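Local coordinates for cell wall surface anchor family protein (Streptococcus agalactiae serogroup V, PDB 3TW0) that probably mediates host attachment as the adhesive tip pilin of group B streptococcal pili, this chain being the part that holds the magnesium-binding von Willebrand factor type A domain, at residues 26-31 / 326-331; 43-48 / 119-124; 84-89 / 96-101; 108-113 / 153-158. The protein carries 2 engineered substitutions. All blocks are in the same frame, centred on the assembly; numbering follows the deposited sequence.

Interaction 1: 26-31 / 326-331; sequences ERANNS and GVNGDP
Asp-330 gives up the most surface here, to the guanidinium of Arg-27: NH1 of Arg-27 lies 3.0 Å from OD2 of Asp-330, a salt bridge that is also a hydrogen bond. The bond is bent (135° at the hydrogen). NH1 comes to the syn side of OD2 but tilted out of the carboxylate plane, and the two flat groups are turned 48° against each other, so this is a single edge contact and not a two-pronged bridge. A bend at chi2 (-73°) turns the end of Arg-27 toward the carboxylate of Asp-330. Both segments border the metal-ion-dependent adhesion site (MIDAS) of the von Willebrand factor type A fold: the Arg-27 side chain lies about 4 Å from that of Ser-22, a magnesium ligand of the signature Asp-x-Ser-x-Ser motif, and the Asp-330 side chain, in the loop after strand 319-324, about 6 Å from that of Asp-173, a magnesium-binding residue. Beside the ion pair, CB of Ala-28 meets the amide of Asn-328, 3.5 Å from ND2. That amide is held from its other end, since OD1 of Asn-328 accepts from N of Asp-330 at 2.9 Å in an Asx turn.

Interaction 2: 43-48 / 119-124; sequences KLIDKI and ILKSRI
Ile-45 and Leu-120 meet tip to tip, CD1 of Ile-45 standing 3.6 Å from CD2 of Leu-120, and so join two helices that cover one face of the parallel sheet in the Rossmann-like von Willebrand factor type A fold. The helices are 33-48 and 114-122; within 43-48 and 119-124 the nearest CA atoms are those of Ile-45 and Lys-121, 7.8 Å apart. The two branches of Ile-45 divide the work. Its CG1 arm, anti to the carbonyl carbon (chi1 -60°), carries CD1 to Leu-120, while CG2 lies against the aliphatic part of Lys-121, 3.9 Å from CG of that lysine. These two side chains run antiparallel alongside one another, and the lysine continues to Asp-46 at the more exposed rim, crossing it at about a right angle. There the bend of Lys-121 at chi3 (72°) brings its ammonium to the carboxylate: NZ of Lys-121 bonds to the syn lone pair of Asp-46 OD1 at 2.8 Å, a salt bridge, with OD2 of Asp-46 farther off at 3.3 Å.

In the next shell, the sheet supports the apolar pair: Ile-45 rests on Val-15 and Val-56, and Leu-120 on Val-56 and Leu-58, with Tyr-107 also touching Leu-120. The contact therefore runs from apolar beside the strands to charged at the solvent side. On the backbone behind Ile-45, its carbonyl O is hydrogen-bonded to OG1 of Thr-49.

Interaction 3: 84-89 / 96-101; sequences ALNDSV and TTFTAT
Thr-96 has the largest share of the buried surface, set against Ala-84 and Leu-85, and it can be traced from CB outward. CB of Thr-96 is 4.1 Å from CB of Ala-84. At the branch, CG2 lies anti to the carbonyl carbon and is laid along the opposing backbone: CG2 of Thr-96 is 3.6 Å from CA of Leu-85 and 3.7 Å from C of Ala-84. The other branch, OG1 (chi1 58°), turns to a water 3.3 Å away. That water also gives a weak bond to O of Ala-84, which has Tyr-265 as a second partner. Both segments pair antiparallel with strand 70-78 at nearby positions, Leu-85 bonding to Val-77 and Thr-96 to Lys-75, within the antiparallel sheet.

Farther along, ND2 of Asn-86 reaches the rim of the Phe-98 ring, 4.1 Å from CE2, with amide and ring planes 78° apart. Two bonds fix this amide: ND2 is bonded to O of Lys-95, and OD1 accepts from N of Ser-88 at 3.0 Å, an Asx turn. Because ND2 lies at the ring edge, near its plane, and not over a face, the meeting of Asn-86 with Phe-98 is plain van der Waals contact and not an amide-pi interaction; methyl packing and one loosely bound water account for the rest.

Interaction 4: 108-113 / 153-158; sequences LNLTND and NEILET
Ile-155 meets Leu-108 and Leu-110 with its two branches. CG2 of Ile-155, anti to the backbone N, touches CG of Leu-110 at 3.9 Å, while the CG1 arm (chi1 -76°) points to the other leucine and sets CD1 of Ile-155 4.1 Å from CD2 of Leu-108. Leu-110 also reaches the next residue, Leu-156, its CD1 lying 4.4 Å from CD2 of Leu-156, a looser touch. These apolar contacts make up most of the interface.

A second kind of contact is carbon against carbonyl: O of Leu-108 sits 3.5 Å from CG1 of Ile-155. This oxygen accepts a hydrogen bond from NE2 of Gln-159, whose OE1 takes the N-H of Leu-110, so one amide at the end of helix 145-159 grips the backbone on both sides of the corner at Asn-109.

The setting is the three-layer alpha/beta fold of the von Willebrand factor type A domain. Thr-111 makes backbone bonds to Val-56, placing strand 110-111 beside edge strand 55-61, and helix 145-159 lies over the sheet face presented by Val-14 and Val-59, which Ile-155 touches.

Polar bonding within 108-113 concerns the chain beyond the corner. OG1 of Thr-111 accepts from N of Asp-113 at 3.1 Å in an ST turn, and Asp-113 is the N-cap of the following helix, with OD1 bonded to N of Glu-116.

How the interactions relate
Interactions 2 and 4 hold opposite faces of the parallel sheet: successive residues of strand 11-18, Val-14 and Val-15, point to the two faces, Val-15 meeting helix 33-48 and Val-14 helix 145-159. Their centres are 14 Å apart, and strand 110-111 leads directly into helix 114-122, so one passage of chain serves both. Interaction 4 is buried and apolar, whereas interaction 2 is partly buried and adds an ion pair at its outer rim. Interaction 1 lies at the surface near the magnesium site and combines one salt bridge with a methyl-amide contact. Interaction 3, about 34 Å from both 2 and 4 between centres, is also buried but belongs to the separate antiparallel sheet and relies on methyl packing and one Asx turn.

Interaction 1: 26-31 / 326-331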
loop_
_atom_site.group_PDB
_atom_site.type_symbol
_atom_site.label_atom_id
_atom_site.label_comp_id
_atom_site.label_asym_id
_atom_site.label_seq_id
_atom_site.Cartn_x
_atom_site.Cartn_y
_atom_site.Cartn_z
ATOM N N GLU A 26 19.204 -3.913 0.154
ATOM C CA GLU A 26 19.615 -5.290 -0.187
ATOM C C GLU A 26 18.727 -5.991 -1.230
ATOM O O GLU A 26 19.240 -6.804 -2.028
ATOM C CB GLU A 26 19.681 -6.155 1.075
ATOM C CG GLU A 26 20.786 -5.743 2.048
ATOM C CD GLU A 26 20.989 -6.743 3.164
ATOM O OE1 GLU A 26 22.101 -6.805 3.722
ATOM O OE2 GLU A 26 20.044 -7.477 3.488
ATOM N N ARG A 27 17.419 -5.675 -1.240
ATOM C CA ARG A 27 16.431 -6.357 -2.116
ATOM C C ARG A 27 16.793 -6.307 -3.588
ATOM O O ARG A 27 17.507 -5.397 -4.028
ATOM C CB ARG A 27 15.012 -5.766 -1.962
ATOM C CG ARG A 27 14.380 -5.897 -0.577
ATOM C CD ARG A 27 13.940 -7.345 -0.294
ATOM N NE ARG A 27 13.263 -7.471 0.998
ATOM C CZ ARG A 27 11.946 -7.594 1.151
ATOM N NH1 ARG A 27 11.129 -7.625 0.093
ATOM N NH2 ARG A 27 11.445 -7.710 2.365
ATOM N N ALA A 28 16.234 -7.261 -4.342
ATOM C CA ALA A 28 16.501 -7.420 -5.772
ATOM C C ALA A 28 17.991 -7.349 -6.058
ATOM O O ALA A 28 18.425 -6.534 -6.879
ATOM C CB ALA A 28 15.748 -6.364 -6.596
ATOM N N ASN A 29 18.767 -8.170 -5.340
ATOM C CA ASN A 29 20.203 -8.298 -5.586
ATOM C C ASN A 29 20.928 -6.928 -5.472
ATOM O O ASN A 29 21.591 -6.457 -6.415
ATOM C CB ASN A 29 20.399 -9.015 -6.942
ATOM C CG ASN A 29 21.816 -8.949 -7.455
ATOM O OD1 ASN A 29 22.728 -9.572 -6.904
ATOM N ND2 ASN A 29 22.010 -8.199 -8.539
ATOM N N ASN A 30 20.743 -6.288 -4.311
ATOM C CA ASN A 30 21.284 -4.958 -4.003
ATOM C C ASN A 30 20.987 -3.851 -5.014
ATOM O O ASN A 30 21.878 -3.091 -5.421
ATOM C CB ASN A 30 22.768 -5.053 -3.704
ATOM C CG ASN A 30 23.059 -6.097 -2.688
ATOM O OD1 ASN A 30 22.829 -5.894 -1.503
ATOM N ND2 ASN A 30 23.529 -7.249 -3.142
ATOM N N SER A 31 19.713 -3.762 -5.389
ATOM C CA SER A 31 19.236 -2.750 -6.327
ATOM C C SER A 31 19.246 -1.342 -5.722
ATOM O O SER A 31 19.025 -0.369 -6.439
ATOM C CB SER A 31 17.836 -3.117 -6.816
ATOM O OG SER A 31 17.894 -4.019 -7.903
ATOM N N GLY A 326 14.180 0.170 -9.520
ATOM C CA GLY A 326 14.561 -1.249 -9.523
ATOM C C GLY A 326 13.366 -2.185 -9.625
ATOM O O GLY A 326 13.122 -2.977 -8.713
ATOM N N VAL A 327 12.635 -2.095 -10.735
ATOM C CA VAL A 327 11.280 -2.675 -10.852
ATOM C C VAL A 327 11.331 -4.154 -11.238
ATOM O O VAL A 327 11.796 -4.500 -12.340
ATOM C CB VAL A 327 10.427 -1.884 -11.913
ATOM C CG1 VAL A 327 8.999 -2.467 -12.077
ATOM C CG2 VAL A 327 10.358 -0.390 -11.558
ATOM N N ASN A 328 10.850 -5.025 -10.348
ATOM C CA ASN A 328 10.759 -6.460 -10.673
ATOM C C ASN A 328 9.485 -7.160 -10.199
ATOM O O ASN A 328 9.328 -8.337 -10.461
ATOM C CB ASN A 328 12.005 -7.238 -10.180
ATOM C CG ASN A 328 11.997 -7.473 -8.664
ATOM O OD1 ASN A 328 11.042 -7.119 -7.975
ATOM N ND2 ASN A 328 13.078 -8.042 -8.140
ATOM N N GLY A 329 8.597 -6.463 -9.482
ATOM C CA GLY A 329 7.359 -7.094 -8.989
ATOM C C GLY A 329 7.360 -7.745 -7.603
ATOM O O GLY A 329 6.366 -8.380 -7.225
ATOM N N ASP A 330 8.427 -7.549 -6.820
ATOM C CA ASP A 330 8.491 -8.109 -5.456
ATOM C C ASP A 330 7.549 -7.364 -4.479
ATOM O O ASP A 330 7.602 -6.139 -4.403
ATOM C CB ASP A 330 9.946 -8.116 -4.946
ATOM C CG ASP A 330 10.129 -8.821 -3.571
ATOM O OD1 ASP A 330 9.460 -9.844 -3.270
ATOM O OD2 ASP A 330 10.991 -8.360 -2.780
ATOM N N PRO A 331 6.668 -8.102 -3.762
ATOM C CA PRO A 331 6.327 -9.549 -3.893
ATOM C C PRO A 331 5.038 -9.852 -4.698
ATOM O O PRO A 331 4.041 -9.131 -4.568
ATOM C CB PRO A 331 6.086 -9.955 -2.441
ATOM C CG PRO A 331 5.385 -8.708 -1.866
ATOM C CD PRO A 331 6.025 -7.513 -2.568
#

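Interaction 2: 43-48 / 119-124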
loop_
_atom_site.group_PDB
_atom_site.type_symbol
_atom_site.label_atom_id
_atom_site.label_comp_id
_atom_site.label_asym_id
_atom_site.label_seq_id
_atom_site.Cartn_x
_atom_site.Cartn_y
_atom_site.Cartn_z
ATOM N N LYS A 43 16.697 15.399 -5.410
ATOM C CA LYS A 43 16.895 16.107 -6.687
ATOM C C LYS A 43 15.621 16.818 -7.099
ATOM O O LYS A 43 15.655 17.932 -7.621
ATOM C CB LYS A 43 17.334 15.150 -7.804
ATOM C CG LYS A 43 18.827 15.177 -8.156
ATOM C CD LYS A 43 19.586 13.907 -7.700
ATOM C CE LYS A 43 19.244 12.663 -8.550
ATOM N NZ LYS A 43 19.117 12.968 -10.000
ATOM N N LEU A 44 14.484 16.186 -6.846
ATOM C CA LEU A 44 13.218 16.808 -7.221
ATOM C C LEU A 44 12.939 18.053 -6.365
ATOM O O LEU A 44 12.639 19.132 -6.888
ATOM C CB LEU A 44 12.079 15.796 -7.205
ATOM C CG LEU A 44 10.775 16.455 -7.618
ATOM C CD1 LEU A 44 10.643 16.653 -9.129
ATOM C CD2 LEU A 44 9.691 15.635 -7.112
ATOM N N ILE A 45 13.091 17.909 -5.054
ATOM C CA ILE A 45 12.928 19.027 -4.147
ATOM C C ILE A 45 13.809 20.206 -4.581
ATOM O O ILE A 45 13.299 21.317 -4.728
ATOM C CB ILE A 45 13.221 18.634 -2.659
ATOM C CG1 ILE A 45 12.278 17.509 -2.157
ATOM C CG2 ILE A 45 13.131 19.860 -1.757
ATOM C CD1 ILE A 45 10.781 17.875 -2.031
ATOM N N ASP A 46 15.103 19.970 -4.799
ATOM C CA ASP A 46 16.020 21.064 -5.179
ATOM C C ASP A 46 15.548 21.708 -6.476
ATOM O O ASP A 46 15.568 22.937 -6.604
ATOM C CB ASP A 46 17.467 20.590 -5.342
ATOM C CG ASP A 46 18.106 20.181 -4.030
ATOM O OD1 ASP A 46 17.625 20.613 -2.950
ATOM O OD2 ASP A 46 19.092 19.410 -4.077
ATOM N N LYS A 47 15.116 20.880 -7.423
ATOM C CA LYS A 47 14.669 21.403 -8.711
ATOM C C LYS A 47 13.435 22.288 -8.544
ATOM O O LYS A 47 13.450 23.440 -8.979
ATOM C CB LYS A 47 14.453 20.300 -9.758
ATOM C CG LYS A 47 14.239 20.895 -11.175
ATOM C CD LYS A 47 13.761 19.882 -12.221
ATOM C CE LYS A 47 14.916 19.431 -13.115
ATOM N NZ LYS A 47 14.474 19.163 -14.520
ATOM N N ILE A 48 12.392 21.768 -7.894
ATOM C CA ILE A 48 11.154 22.533 -7.672
ATOM C C ILE A 48 11.370 23.849 -6.922
ATOM O O ILE A 48 10.852 24.895 -7.328
ATOM C CB ILE A 48 10.075 21.695 -6.935
ATOM C CG1 ILE A 48 9.808 20.409 -7.701
ATOM C CG2 ILE A 48 8.753 22.490 -6.761
ATOM C CD1 ILE A 48 9.269 19.321 -6.827
ATOM N N ILE A 119 14.096 21.055 6.656
ATOM C CA ILE A 119 13.517 20.041 7.547
ATOM C C ILE A 119 13.003 18.865 6.712
ATOM O O ILE A 119 13.313 17.705 7.014
ATOM C CB ILE A 119 12.356 20.584 8.378
ATOM C CG1 ILE A 119 12.854 21.656 9.336
ATOM C CG2 ILE A 119 11.727 19.476 9.177
ATOM C CD1 ILE A 119 11.756 22.567 9.810
ATOM N N LEU A 120 12.231 19.175 5.671
ATOM C CA LEU A 120 11.733 18.138 4.732
ATOM C C LEU A 120 12.871 17.234 4.244
ATOM O O LEU A 120 12.834 16.010 4.429
ATOM C CB LEU A 120 10.976 18.803 3.575
ATOM C CG LEU A 120 10.223 17.962 2.556
ATOM C CD1 LEU A 120 9.140 18.810 1.901
ATOM C CD2 LEU A 120 11.194 17.393 1.551
ATOM N N LYS A 121 13.918 17.839 3.688
ATOM C CA LYS A 121 15.022 17.078 3.132
ATOM C C LYS A 121 15.778 16.246 4.199
ATOM O O LYS A 121 16.252 15.160 3.885
ATOM C CB LYS A 121 15.991 17.989 2.375
ATOM C CG LYS A 121 15.419 18.706 1.149
ATOM C CD LYS A 121 16.506 19.544 0.459
ATOM C CE LYS A 121 17.472 18.612 -0.247
ATOM N NZ LYS A 121 18.733 19.264 -0.778
ATOM N N SER A 122 15.864 16.743 5.440
ATOM C CA SER A 122 16.467 15.983 6.559
ATOM C C SER A 122 15.628 14.746 6.927
ATOM O O SER A 122 16.127 13.774 7.501
ATOM C CB SER A 122 16.648 16.868 7.801
ATOM O OG SER A 122 15.434 16.999 8.551
ATOM N N ARG A 123 14.347 14.780 6.592
ATOM C CA ARG A 123 13.462 13.665 6.898
ATOM C C ARG A 123 13.374 12.586 5.791
ATOM O O ARG A 123 12.679 11.570 5.962
ATOM C CB ARG A 123 12.090 14.206 7.217
ATOM C CG ARG A 123 12.042 14.892 8.566
ATOM C CD ARG A 123 10.632 15.239 8.899
ATOM N NE ARG A 123 10.578 16.122 10.050
ATOM C CZ ARG A 123 9.515 16.835 10.395
ATOM N NH1 ARG A 123 8.412 16.795 9.680
ATOM N NH2 ARG A 123 9.558 17.591 11.475
ATOM N N ILE A 124 14.099 12.791 4.691
ATOM C CA ILE A 124 14.122 11.836 3.592
ATOM C C ILE A 124 14.943 10.595 4.008
ATOM O O ILE A 124 16.151 10.678 4.139
ATOM C CB ILE A 124 14.735 12.481 2.310
ATOM C CG1 ILE A 124 13.832 13.574 1.729
ATOM C CG2 ILE A 124 15.017 11.446 1.226
ATOM C CD1 ILE A 124 14.560 14.432 0.702
#

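Interaction 3: 84-89 / 96-101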
loop_
_atom_site.group_PDB
_atom_site.type_symbol
_atom_site.label_atom_id
_atom_site.label_comp_id
_atom_site.label_asym_id
_atom_site.label_seq_id
_atom_site.Cartn_x
_atom_site.Cartn_y
_atom_site.Cartn_z
ATOM N N ALA A 84 -7.160 -15.985 14.856
ATOM C CA ALA A 84 -5.850 -15.567 14.431
ATOM C C ALA A 84 -4.704 -16.063 15.332
ATOM O O ALA A 84 -4.839 -16.114 16.548
ATOM C CB ALA A 84 -5.813 -14.057 14.289
ATOM N N LEU A 85 -3.572 -16.425 14.723
ATOM C CA LEU A 85 -2.354 -16.697 15.489
ATOM C C LEU A 85 -1.109 -16.317 14.708
ATOM O O LEU A 85 -1.120 -16.305 13.478
ATOM C CB LEU A 85 -2.278 -18.168 15.945
ATOM C CG LEU A 85 -2.069 -19.313 14.969
ATOM C CD1 LEU A 85 -1.703 -20.616 15.746
ATOM C CD2 LEU A 85 -3.301 -19.543 14.134
ATOM N N ASN A 86 -0.037 -16.022 15.426
ATOM C CA ASN A 86 1.247 -15.741 14.791
ATOM C C ASN A 86 2.125 -16.985 14.884
ATOM O O ASN A 86 2.469 -17.393 15.985
ATOM C CB ASN A 86 1.904 -14.544 15.488
ATOM C CG ASN A 86 3.014 -13.903 14.659
ATOM O OD1 ASN A 86 3.773 -14.588 13.968
ATOM N ND2 ASN A 86 3.119 -12.575 14.736
ATOM N N ASP A 87 2.467 -17.593 13.746
ATOM C CA ASP A 87 3.347 -18.785 13.735
ATOM C C ASP A 87 4.871 -18.481 13.593
ATOM O O ASP A 87 5.673 -19.389 13.444
ATOM C CB ASP A 87 2.910 -19.771 12.652
ATOM C CG ASP A 87 3.186 -19.260 11.246
ATOM O OD1 ASP A 87 3.060 -18.029 11.003
ATOM O OD2 ASP A 87 3.528 -20.089 10.366
ATOM N N SER A 88 5.265 -17.215 13.622
ATOM C CA SER A 88 6.691 -16.875 13.580
ATOM C C SER A 88 7.459 -17.452 14.791
ATOM O O SER A 88 6.905 -17.608 15.880
ATOM C CB SER A 88 6.882 -15.358 13.482
ATOM O OG SER A 88 8.143 -14.966 13.984
ATOM N N VAL A 89 8.728 -17.786 14.573
ATOM C CA VAL A 89 9.604 -18.227 15.643
ATOM C C VAL A 89 9.942 -17.038 16.526
ATOM O O VAL A 89 10.246 -17.231 17.685
ATOM C CB VAL A 89 10.900 -18.883 15.076
ATOM C CG1 VAL A 89 12.102 -18.694 15.984
ATOM C CG2 VAL A 89 10.664 -20.345 14.823
ATOM N N THR A 96 -1.008 -10.811 17.165
ATOM C CA THR A 96 -1.694 -10.735 15.884
ATOM C C THR A 96 -2.059 -9.316 15.481
ATOM O O THR A 96 -2.758 -9.108 14.470
ATOM C CB THR A 96 -2.938 -11.639 15.868
ATOM O OG1 THR A 96 -3.822 -11.244 16.919
ATOM C CG2 THR A 96 -2.531 -13.111 16.051
ATOM N N THR A 97 -1.611 -8.363 16.300
ATOM C CA THR A 97 -1.566 -6.947 15.965
ATOM C C THR A 97 -0.245 -6.426 16.498
ATOM O O THR A 97 0.348 -7.024 17.427
ATOM C CB THR A 97 -2.721 -6.114 16.602
ATOM O OG1 THR A 97 -2.671 -6.214 18.039
ATOM C CG2 THR A 97 -4.103 -6.564 16.079
ATOM N N PHE A 98 0.243 -5.343 15.886
ATOM C CA PHE A 98 1.435 -4.652 16.372
ATOM C C PHE A 98 1.115 -3.183 16.431
ATOM O O PHE A 98 0.406 -2.665 15.546
ATOM C CB PHE A 98 2.607 -4.835 15.426
ATOM C CG PHE A 98 3.214 -6.199 15.466
ATOM C CD1 PHE A 98 4.313 -6.456 16.280
ATOM C CD2 PHE A 98 2.706 -7.221 14.675
ATOM C CE1 PHE A 98 4.894 -7.719 16.295
ATOM C CE2 PHE A 98 3.273 -8.479 14.684
ATOM C CZ PHE A 98 4.376 -8.734 15.506
ATOM N N THR A 99 1.659 -2.502 17.436
ATOM C CA THR A 99 1.381 -1.090 17.631
ATOM C C THR A 99 2.716 -0.436 17.893
ATOM O O THR A 99 3.486 -0.938 18.725
ATOM C CB THR A 99 0.371 -0.892 18.794
ATOM O OG1 THR A 99 -0.890 -1.460 18.414
ATOM C CG2 THR A 99 0.168 0.572 19.149
ATOM N N ALA A 100 3.039 0.625 17.145
ATOM C CA ALA A 100 4.336 1.297 17.290
ATOM C C ALA A 100 4.281 2.738 16.834
ATOM O O ALA A 100 3.311 3.158 16.183
ATOM C CB ALA A 100 5.425 0.581 16.506
ATOM N N THR A 101 5.356 3.472 17.148
ATOM C CA THR A 101 5.529 4.835 16.712
ATOM C C THR A 101 6.364 4.825 15.439
ATOM O O THR A 101 7.479 4.281 15.413
ATOM C CB THR A 101 6.219 5.677 17.818
ATOM O OG1 THR A 101 5.367 5.705 18.974
ATOM C CG2 THR A 101 6.471 7.098 17.359
HETATM O O HOH W 1 -5.767 -13.426 18.373
#

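Interaction 4: 108-113 / 153-158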
loop_
_atom_site.group_PDB
_atom_site.type_symbol
_atom_site.label_atom_id
_atom_site.label_comp_id
_atom_site.label_asym_id
_atom_site.label_seq_id
_atom_site.Cartn_x
_atom_site.Cartn_y
_atom_site.Cartn_z
ATOM N N LEU A 108 4.204 17.445 5.958
ATOM C CA LEU A 108 2.812 17.339 5.519
ATOM C C LEU A 108 2.151 18.678 5.179
ATOM O O LEU A 108 0.977 18.713 4.812
ATOM C CB LEU A 108 1.989 16.556 6.553
ATOM C CG LEU A 108 2.423 15.093 6.789
ATOM C CD1 LEU A 108 1.721 14.449 8.020
ATOM C CD2 LEU A 108 2.129 14.276 5.530
ATOM N N ASN A 109 2.916 19.758 5.302
ATOM C CA ASN A 109 2.488 21.092 4.883
ATOM C C ASN A 109 3.260 21.612 3.671
ATOM O O ASN A 109 4.500 21.620 3.640
ATOM C CB ASN A 109 2.615 22.064 6.033
ATOM C CG ASN A 109 1.927 21.568 7.263
ATOM O OD1 ASN A 109 2.543 21.485 8.328
ATOM N ND2 ASN A 109 0.642 21.214 7.136
ATOM N N LEU A 110 2.528 22.015 2.645
ATOM C CA LEU A 110 3.178 22.544 1.460
ATOM C C LEU A 110 3.982 23.733 1.936
ATOM O O LEU A 110 3.462 24.548 2.720
ATOM C CB LEU A 110 2.156 22.990 0.432
ATOM C CG LEU A 110 1.481 21.841 -0.311
ATOM C CD1 LEU A 110 0.242 22.385 -1.071
ATOM C CD2 LEU A 110 2.511 21.171 -1.255
ATOM N N THR A 111 5.241 23.825 1.505
ATOM C CA THR A 111 6.056 24.944 1.937
ATOM C C THR A 111 7.028 25.458 0.870
ATOM O O THR A 111 7.477 24.682 0.019
ATOM C CB THR A 111 6.769 24.631 3.275
ATOM O OG1 THR A 111 7.354 25.842 3.813
ATOM C CG2 THR A 111 7.830 23.496 3.091
ATOM N N ASN A 112 7.300 26.774 0.915
ATOM C CA ASN A 112 8.465 27.415 0.250
ATOM C C ASN A 112 9.416 28.124 1.225
ATOM O O ASN A 112 10.368 28.798 0.806
ATOM C CB ASN A 112 8.055 28.418 -0.841
ATOM C CG ASN A 112 7.082 29.486 -0.335
ATOM O OD1 ASN A 112 7.077 29.861 0.848
ATOM N ND2 ASN A 112 6.235 29.971 -1.246
ATOM N N ASP A 113 9.168 27.979 2.518
ATOM C CA ASP A 113 10.111 28.472 3.489
ATOM C C ASP A 113 11.384 27.637 3.433
ATOM O O ASP A 113 11.339 26.410 3.603
ATOM C CB ASP A 113 9.522 28.467 4.890
ATOM C CG ASP A 113 10.486 29.009 5.906
ATOM O OD1 ASP A 113 11.451 28.312 6.262
ATOM O OD2 ASP A 113 10.284 30.140 6.344
ATOM N N ASN A 153 -3.433 13.682 -1.985
ATOM C CA ASN A 153 -4.619 14.394 -2.466
ATOM C C ASN A 153 -5.191 15.321 -1.396
ATOM O O ASN A 153 -5.522 16.496 -1.659
ATOM C CB ASN A 153 -5.686 13.391 -2.900
ATOM C CG ASN A 153 -6.869 14.042 -3.619
ATOM O OD1 ASN A 153 -6.699 14.844 -4.527
ATOM N ND2 ASN A 153 -8.057 13.665 -3.234
ATOM N N GLU A 154 -5.333 14.800 -0.184
ATOM C CA GLU A 154 -5.897 15.585 0.895
ATOM C C GLU A 154 -5.120 16.894 1.113
ATOM O O GLU A 154 -5.736 17.973 1.208
ATOM C CB GLU A 154 -5.958 14.766 2.172
ATOM C CG GLU A 154 -6.353 15.549 3.409
ATOM C CD GLU A 154 -6.348 14.694 4.659
ATOM O OE1 GLU A 154 -5.614 13.676 4.681
ATOM O OE2 GLU A 154 -7.082 15.047 5.618
ATOM N N ILE A 155 -3.786 16.788 1.158
ATOM C CA ILE A 155 -2.872 17.928 1.219
ATOM C C ILE A 155 -3.162 18.972 0.115
ATOM O O ILE A 155 -3.333 20.154 0.405
ATOM C CB ILE A 155 -1.396 17.450 1.152
ATOM C CG1 ILE A 155 -0.942 16.854 2.495
ATOM C CG2 ILE A 155 -0.430 18.584 0.780
ATOM C CD1 ILE A 155 0.364 16.160 2.372
ATOM N N LEU A 156 -3.208 18.532 -1.138
ATOM C CA LEU A 156 -3.477 19.441 -2.259
ATOM C C LEU A 156 -4.877 20.093 -2.183
ATOM O O LEU A 156 -5.014 21.301 -2.347
ATOM C CB LEU A 156 -3.285 18.703 -3.579
ATOM C CG LEU A 156 -1.806 18.460 -3.917
ATOM C CD1 LEU A 156 -1.651 17.396 -4.971
ATOM C CD2 LEU A 156 -1.112 19.770 -4.341
ATOM N N GLU A 157 -5.902 19.293 -1.914
ATOM C CA GLU A 157 -7.264 19.788 -1.838
ATOM C C GLU A 157 -7.498 20.685 -0.638
ATOM O O GLU A 157 -8.322 21.591 -0.696
ATOM C CB GLU A 157 -8.257 18.632 -1.812
ATOM C CG GLU A 157 -8.129 17.732 -3.010
ATOM C CD GLU A 157 -9.436 17.049 -3.353
ATOM O OE1 GLU A 157 -9.907 16.214 -2.544
ATOM O OE2 GLU A 157 -9.991 17.376 -4.440
ATOM N N THR A 158 -6.768 20.429 0.438
ATOM C CA THR A 158 -6.857 21.200 1.681
ATOM C C THR A 158 -6.051 22.487 1.611
ATOM O O THR A 158 -6.478 23.498 2.139
ATOM C CB THR A 158 -6.278 20.393 2.877
ATOM O OG1 THR A 158 -6.769 19.052 2.826
ATOM C CG2 THR A 158 -6.722 20.997 4.185
#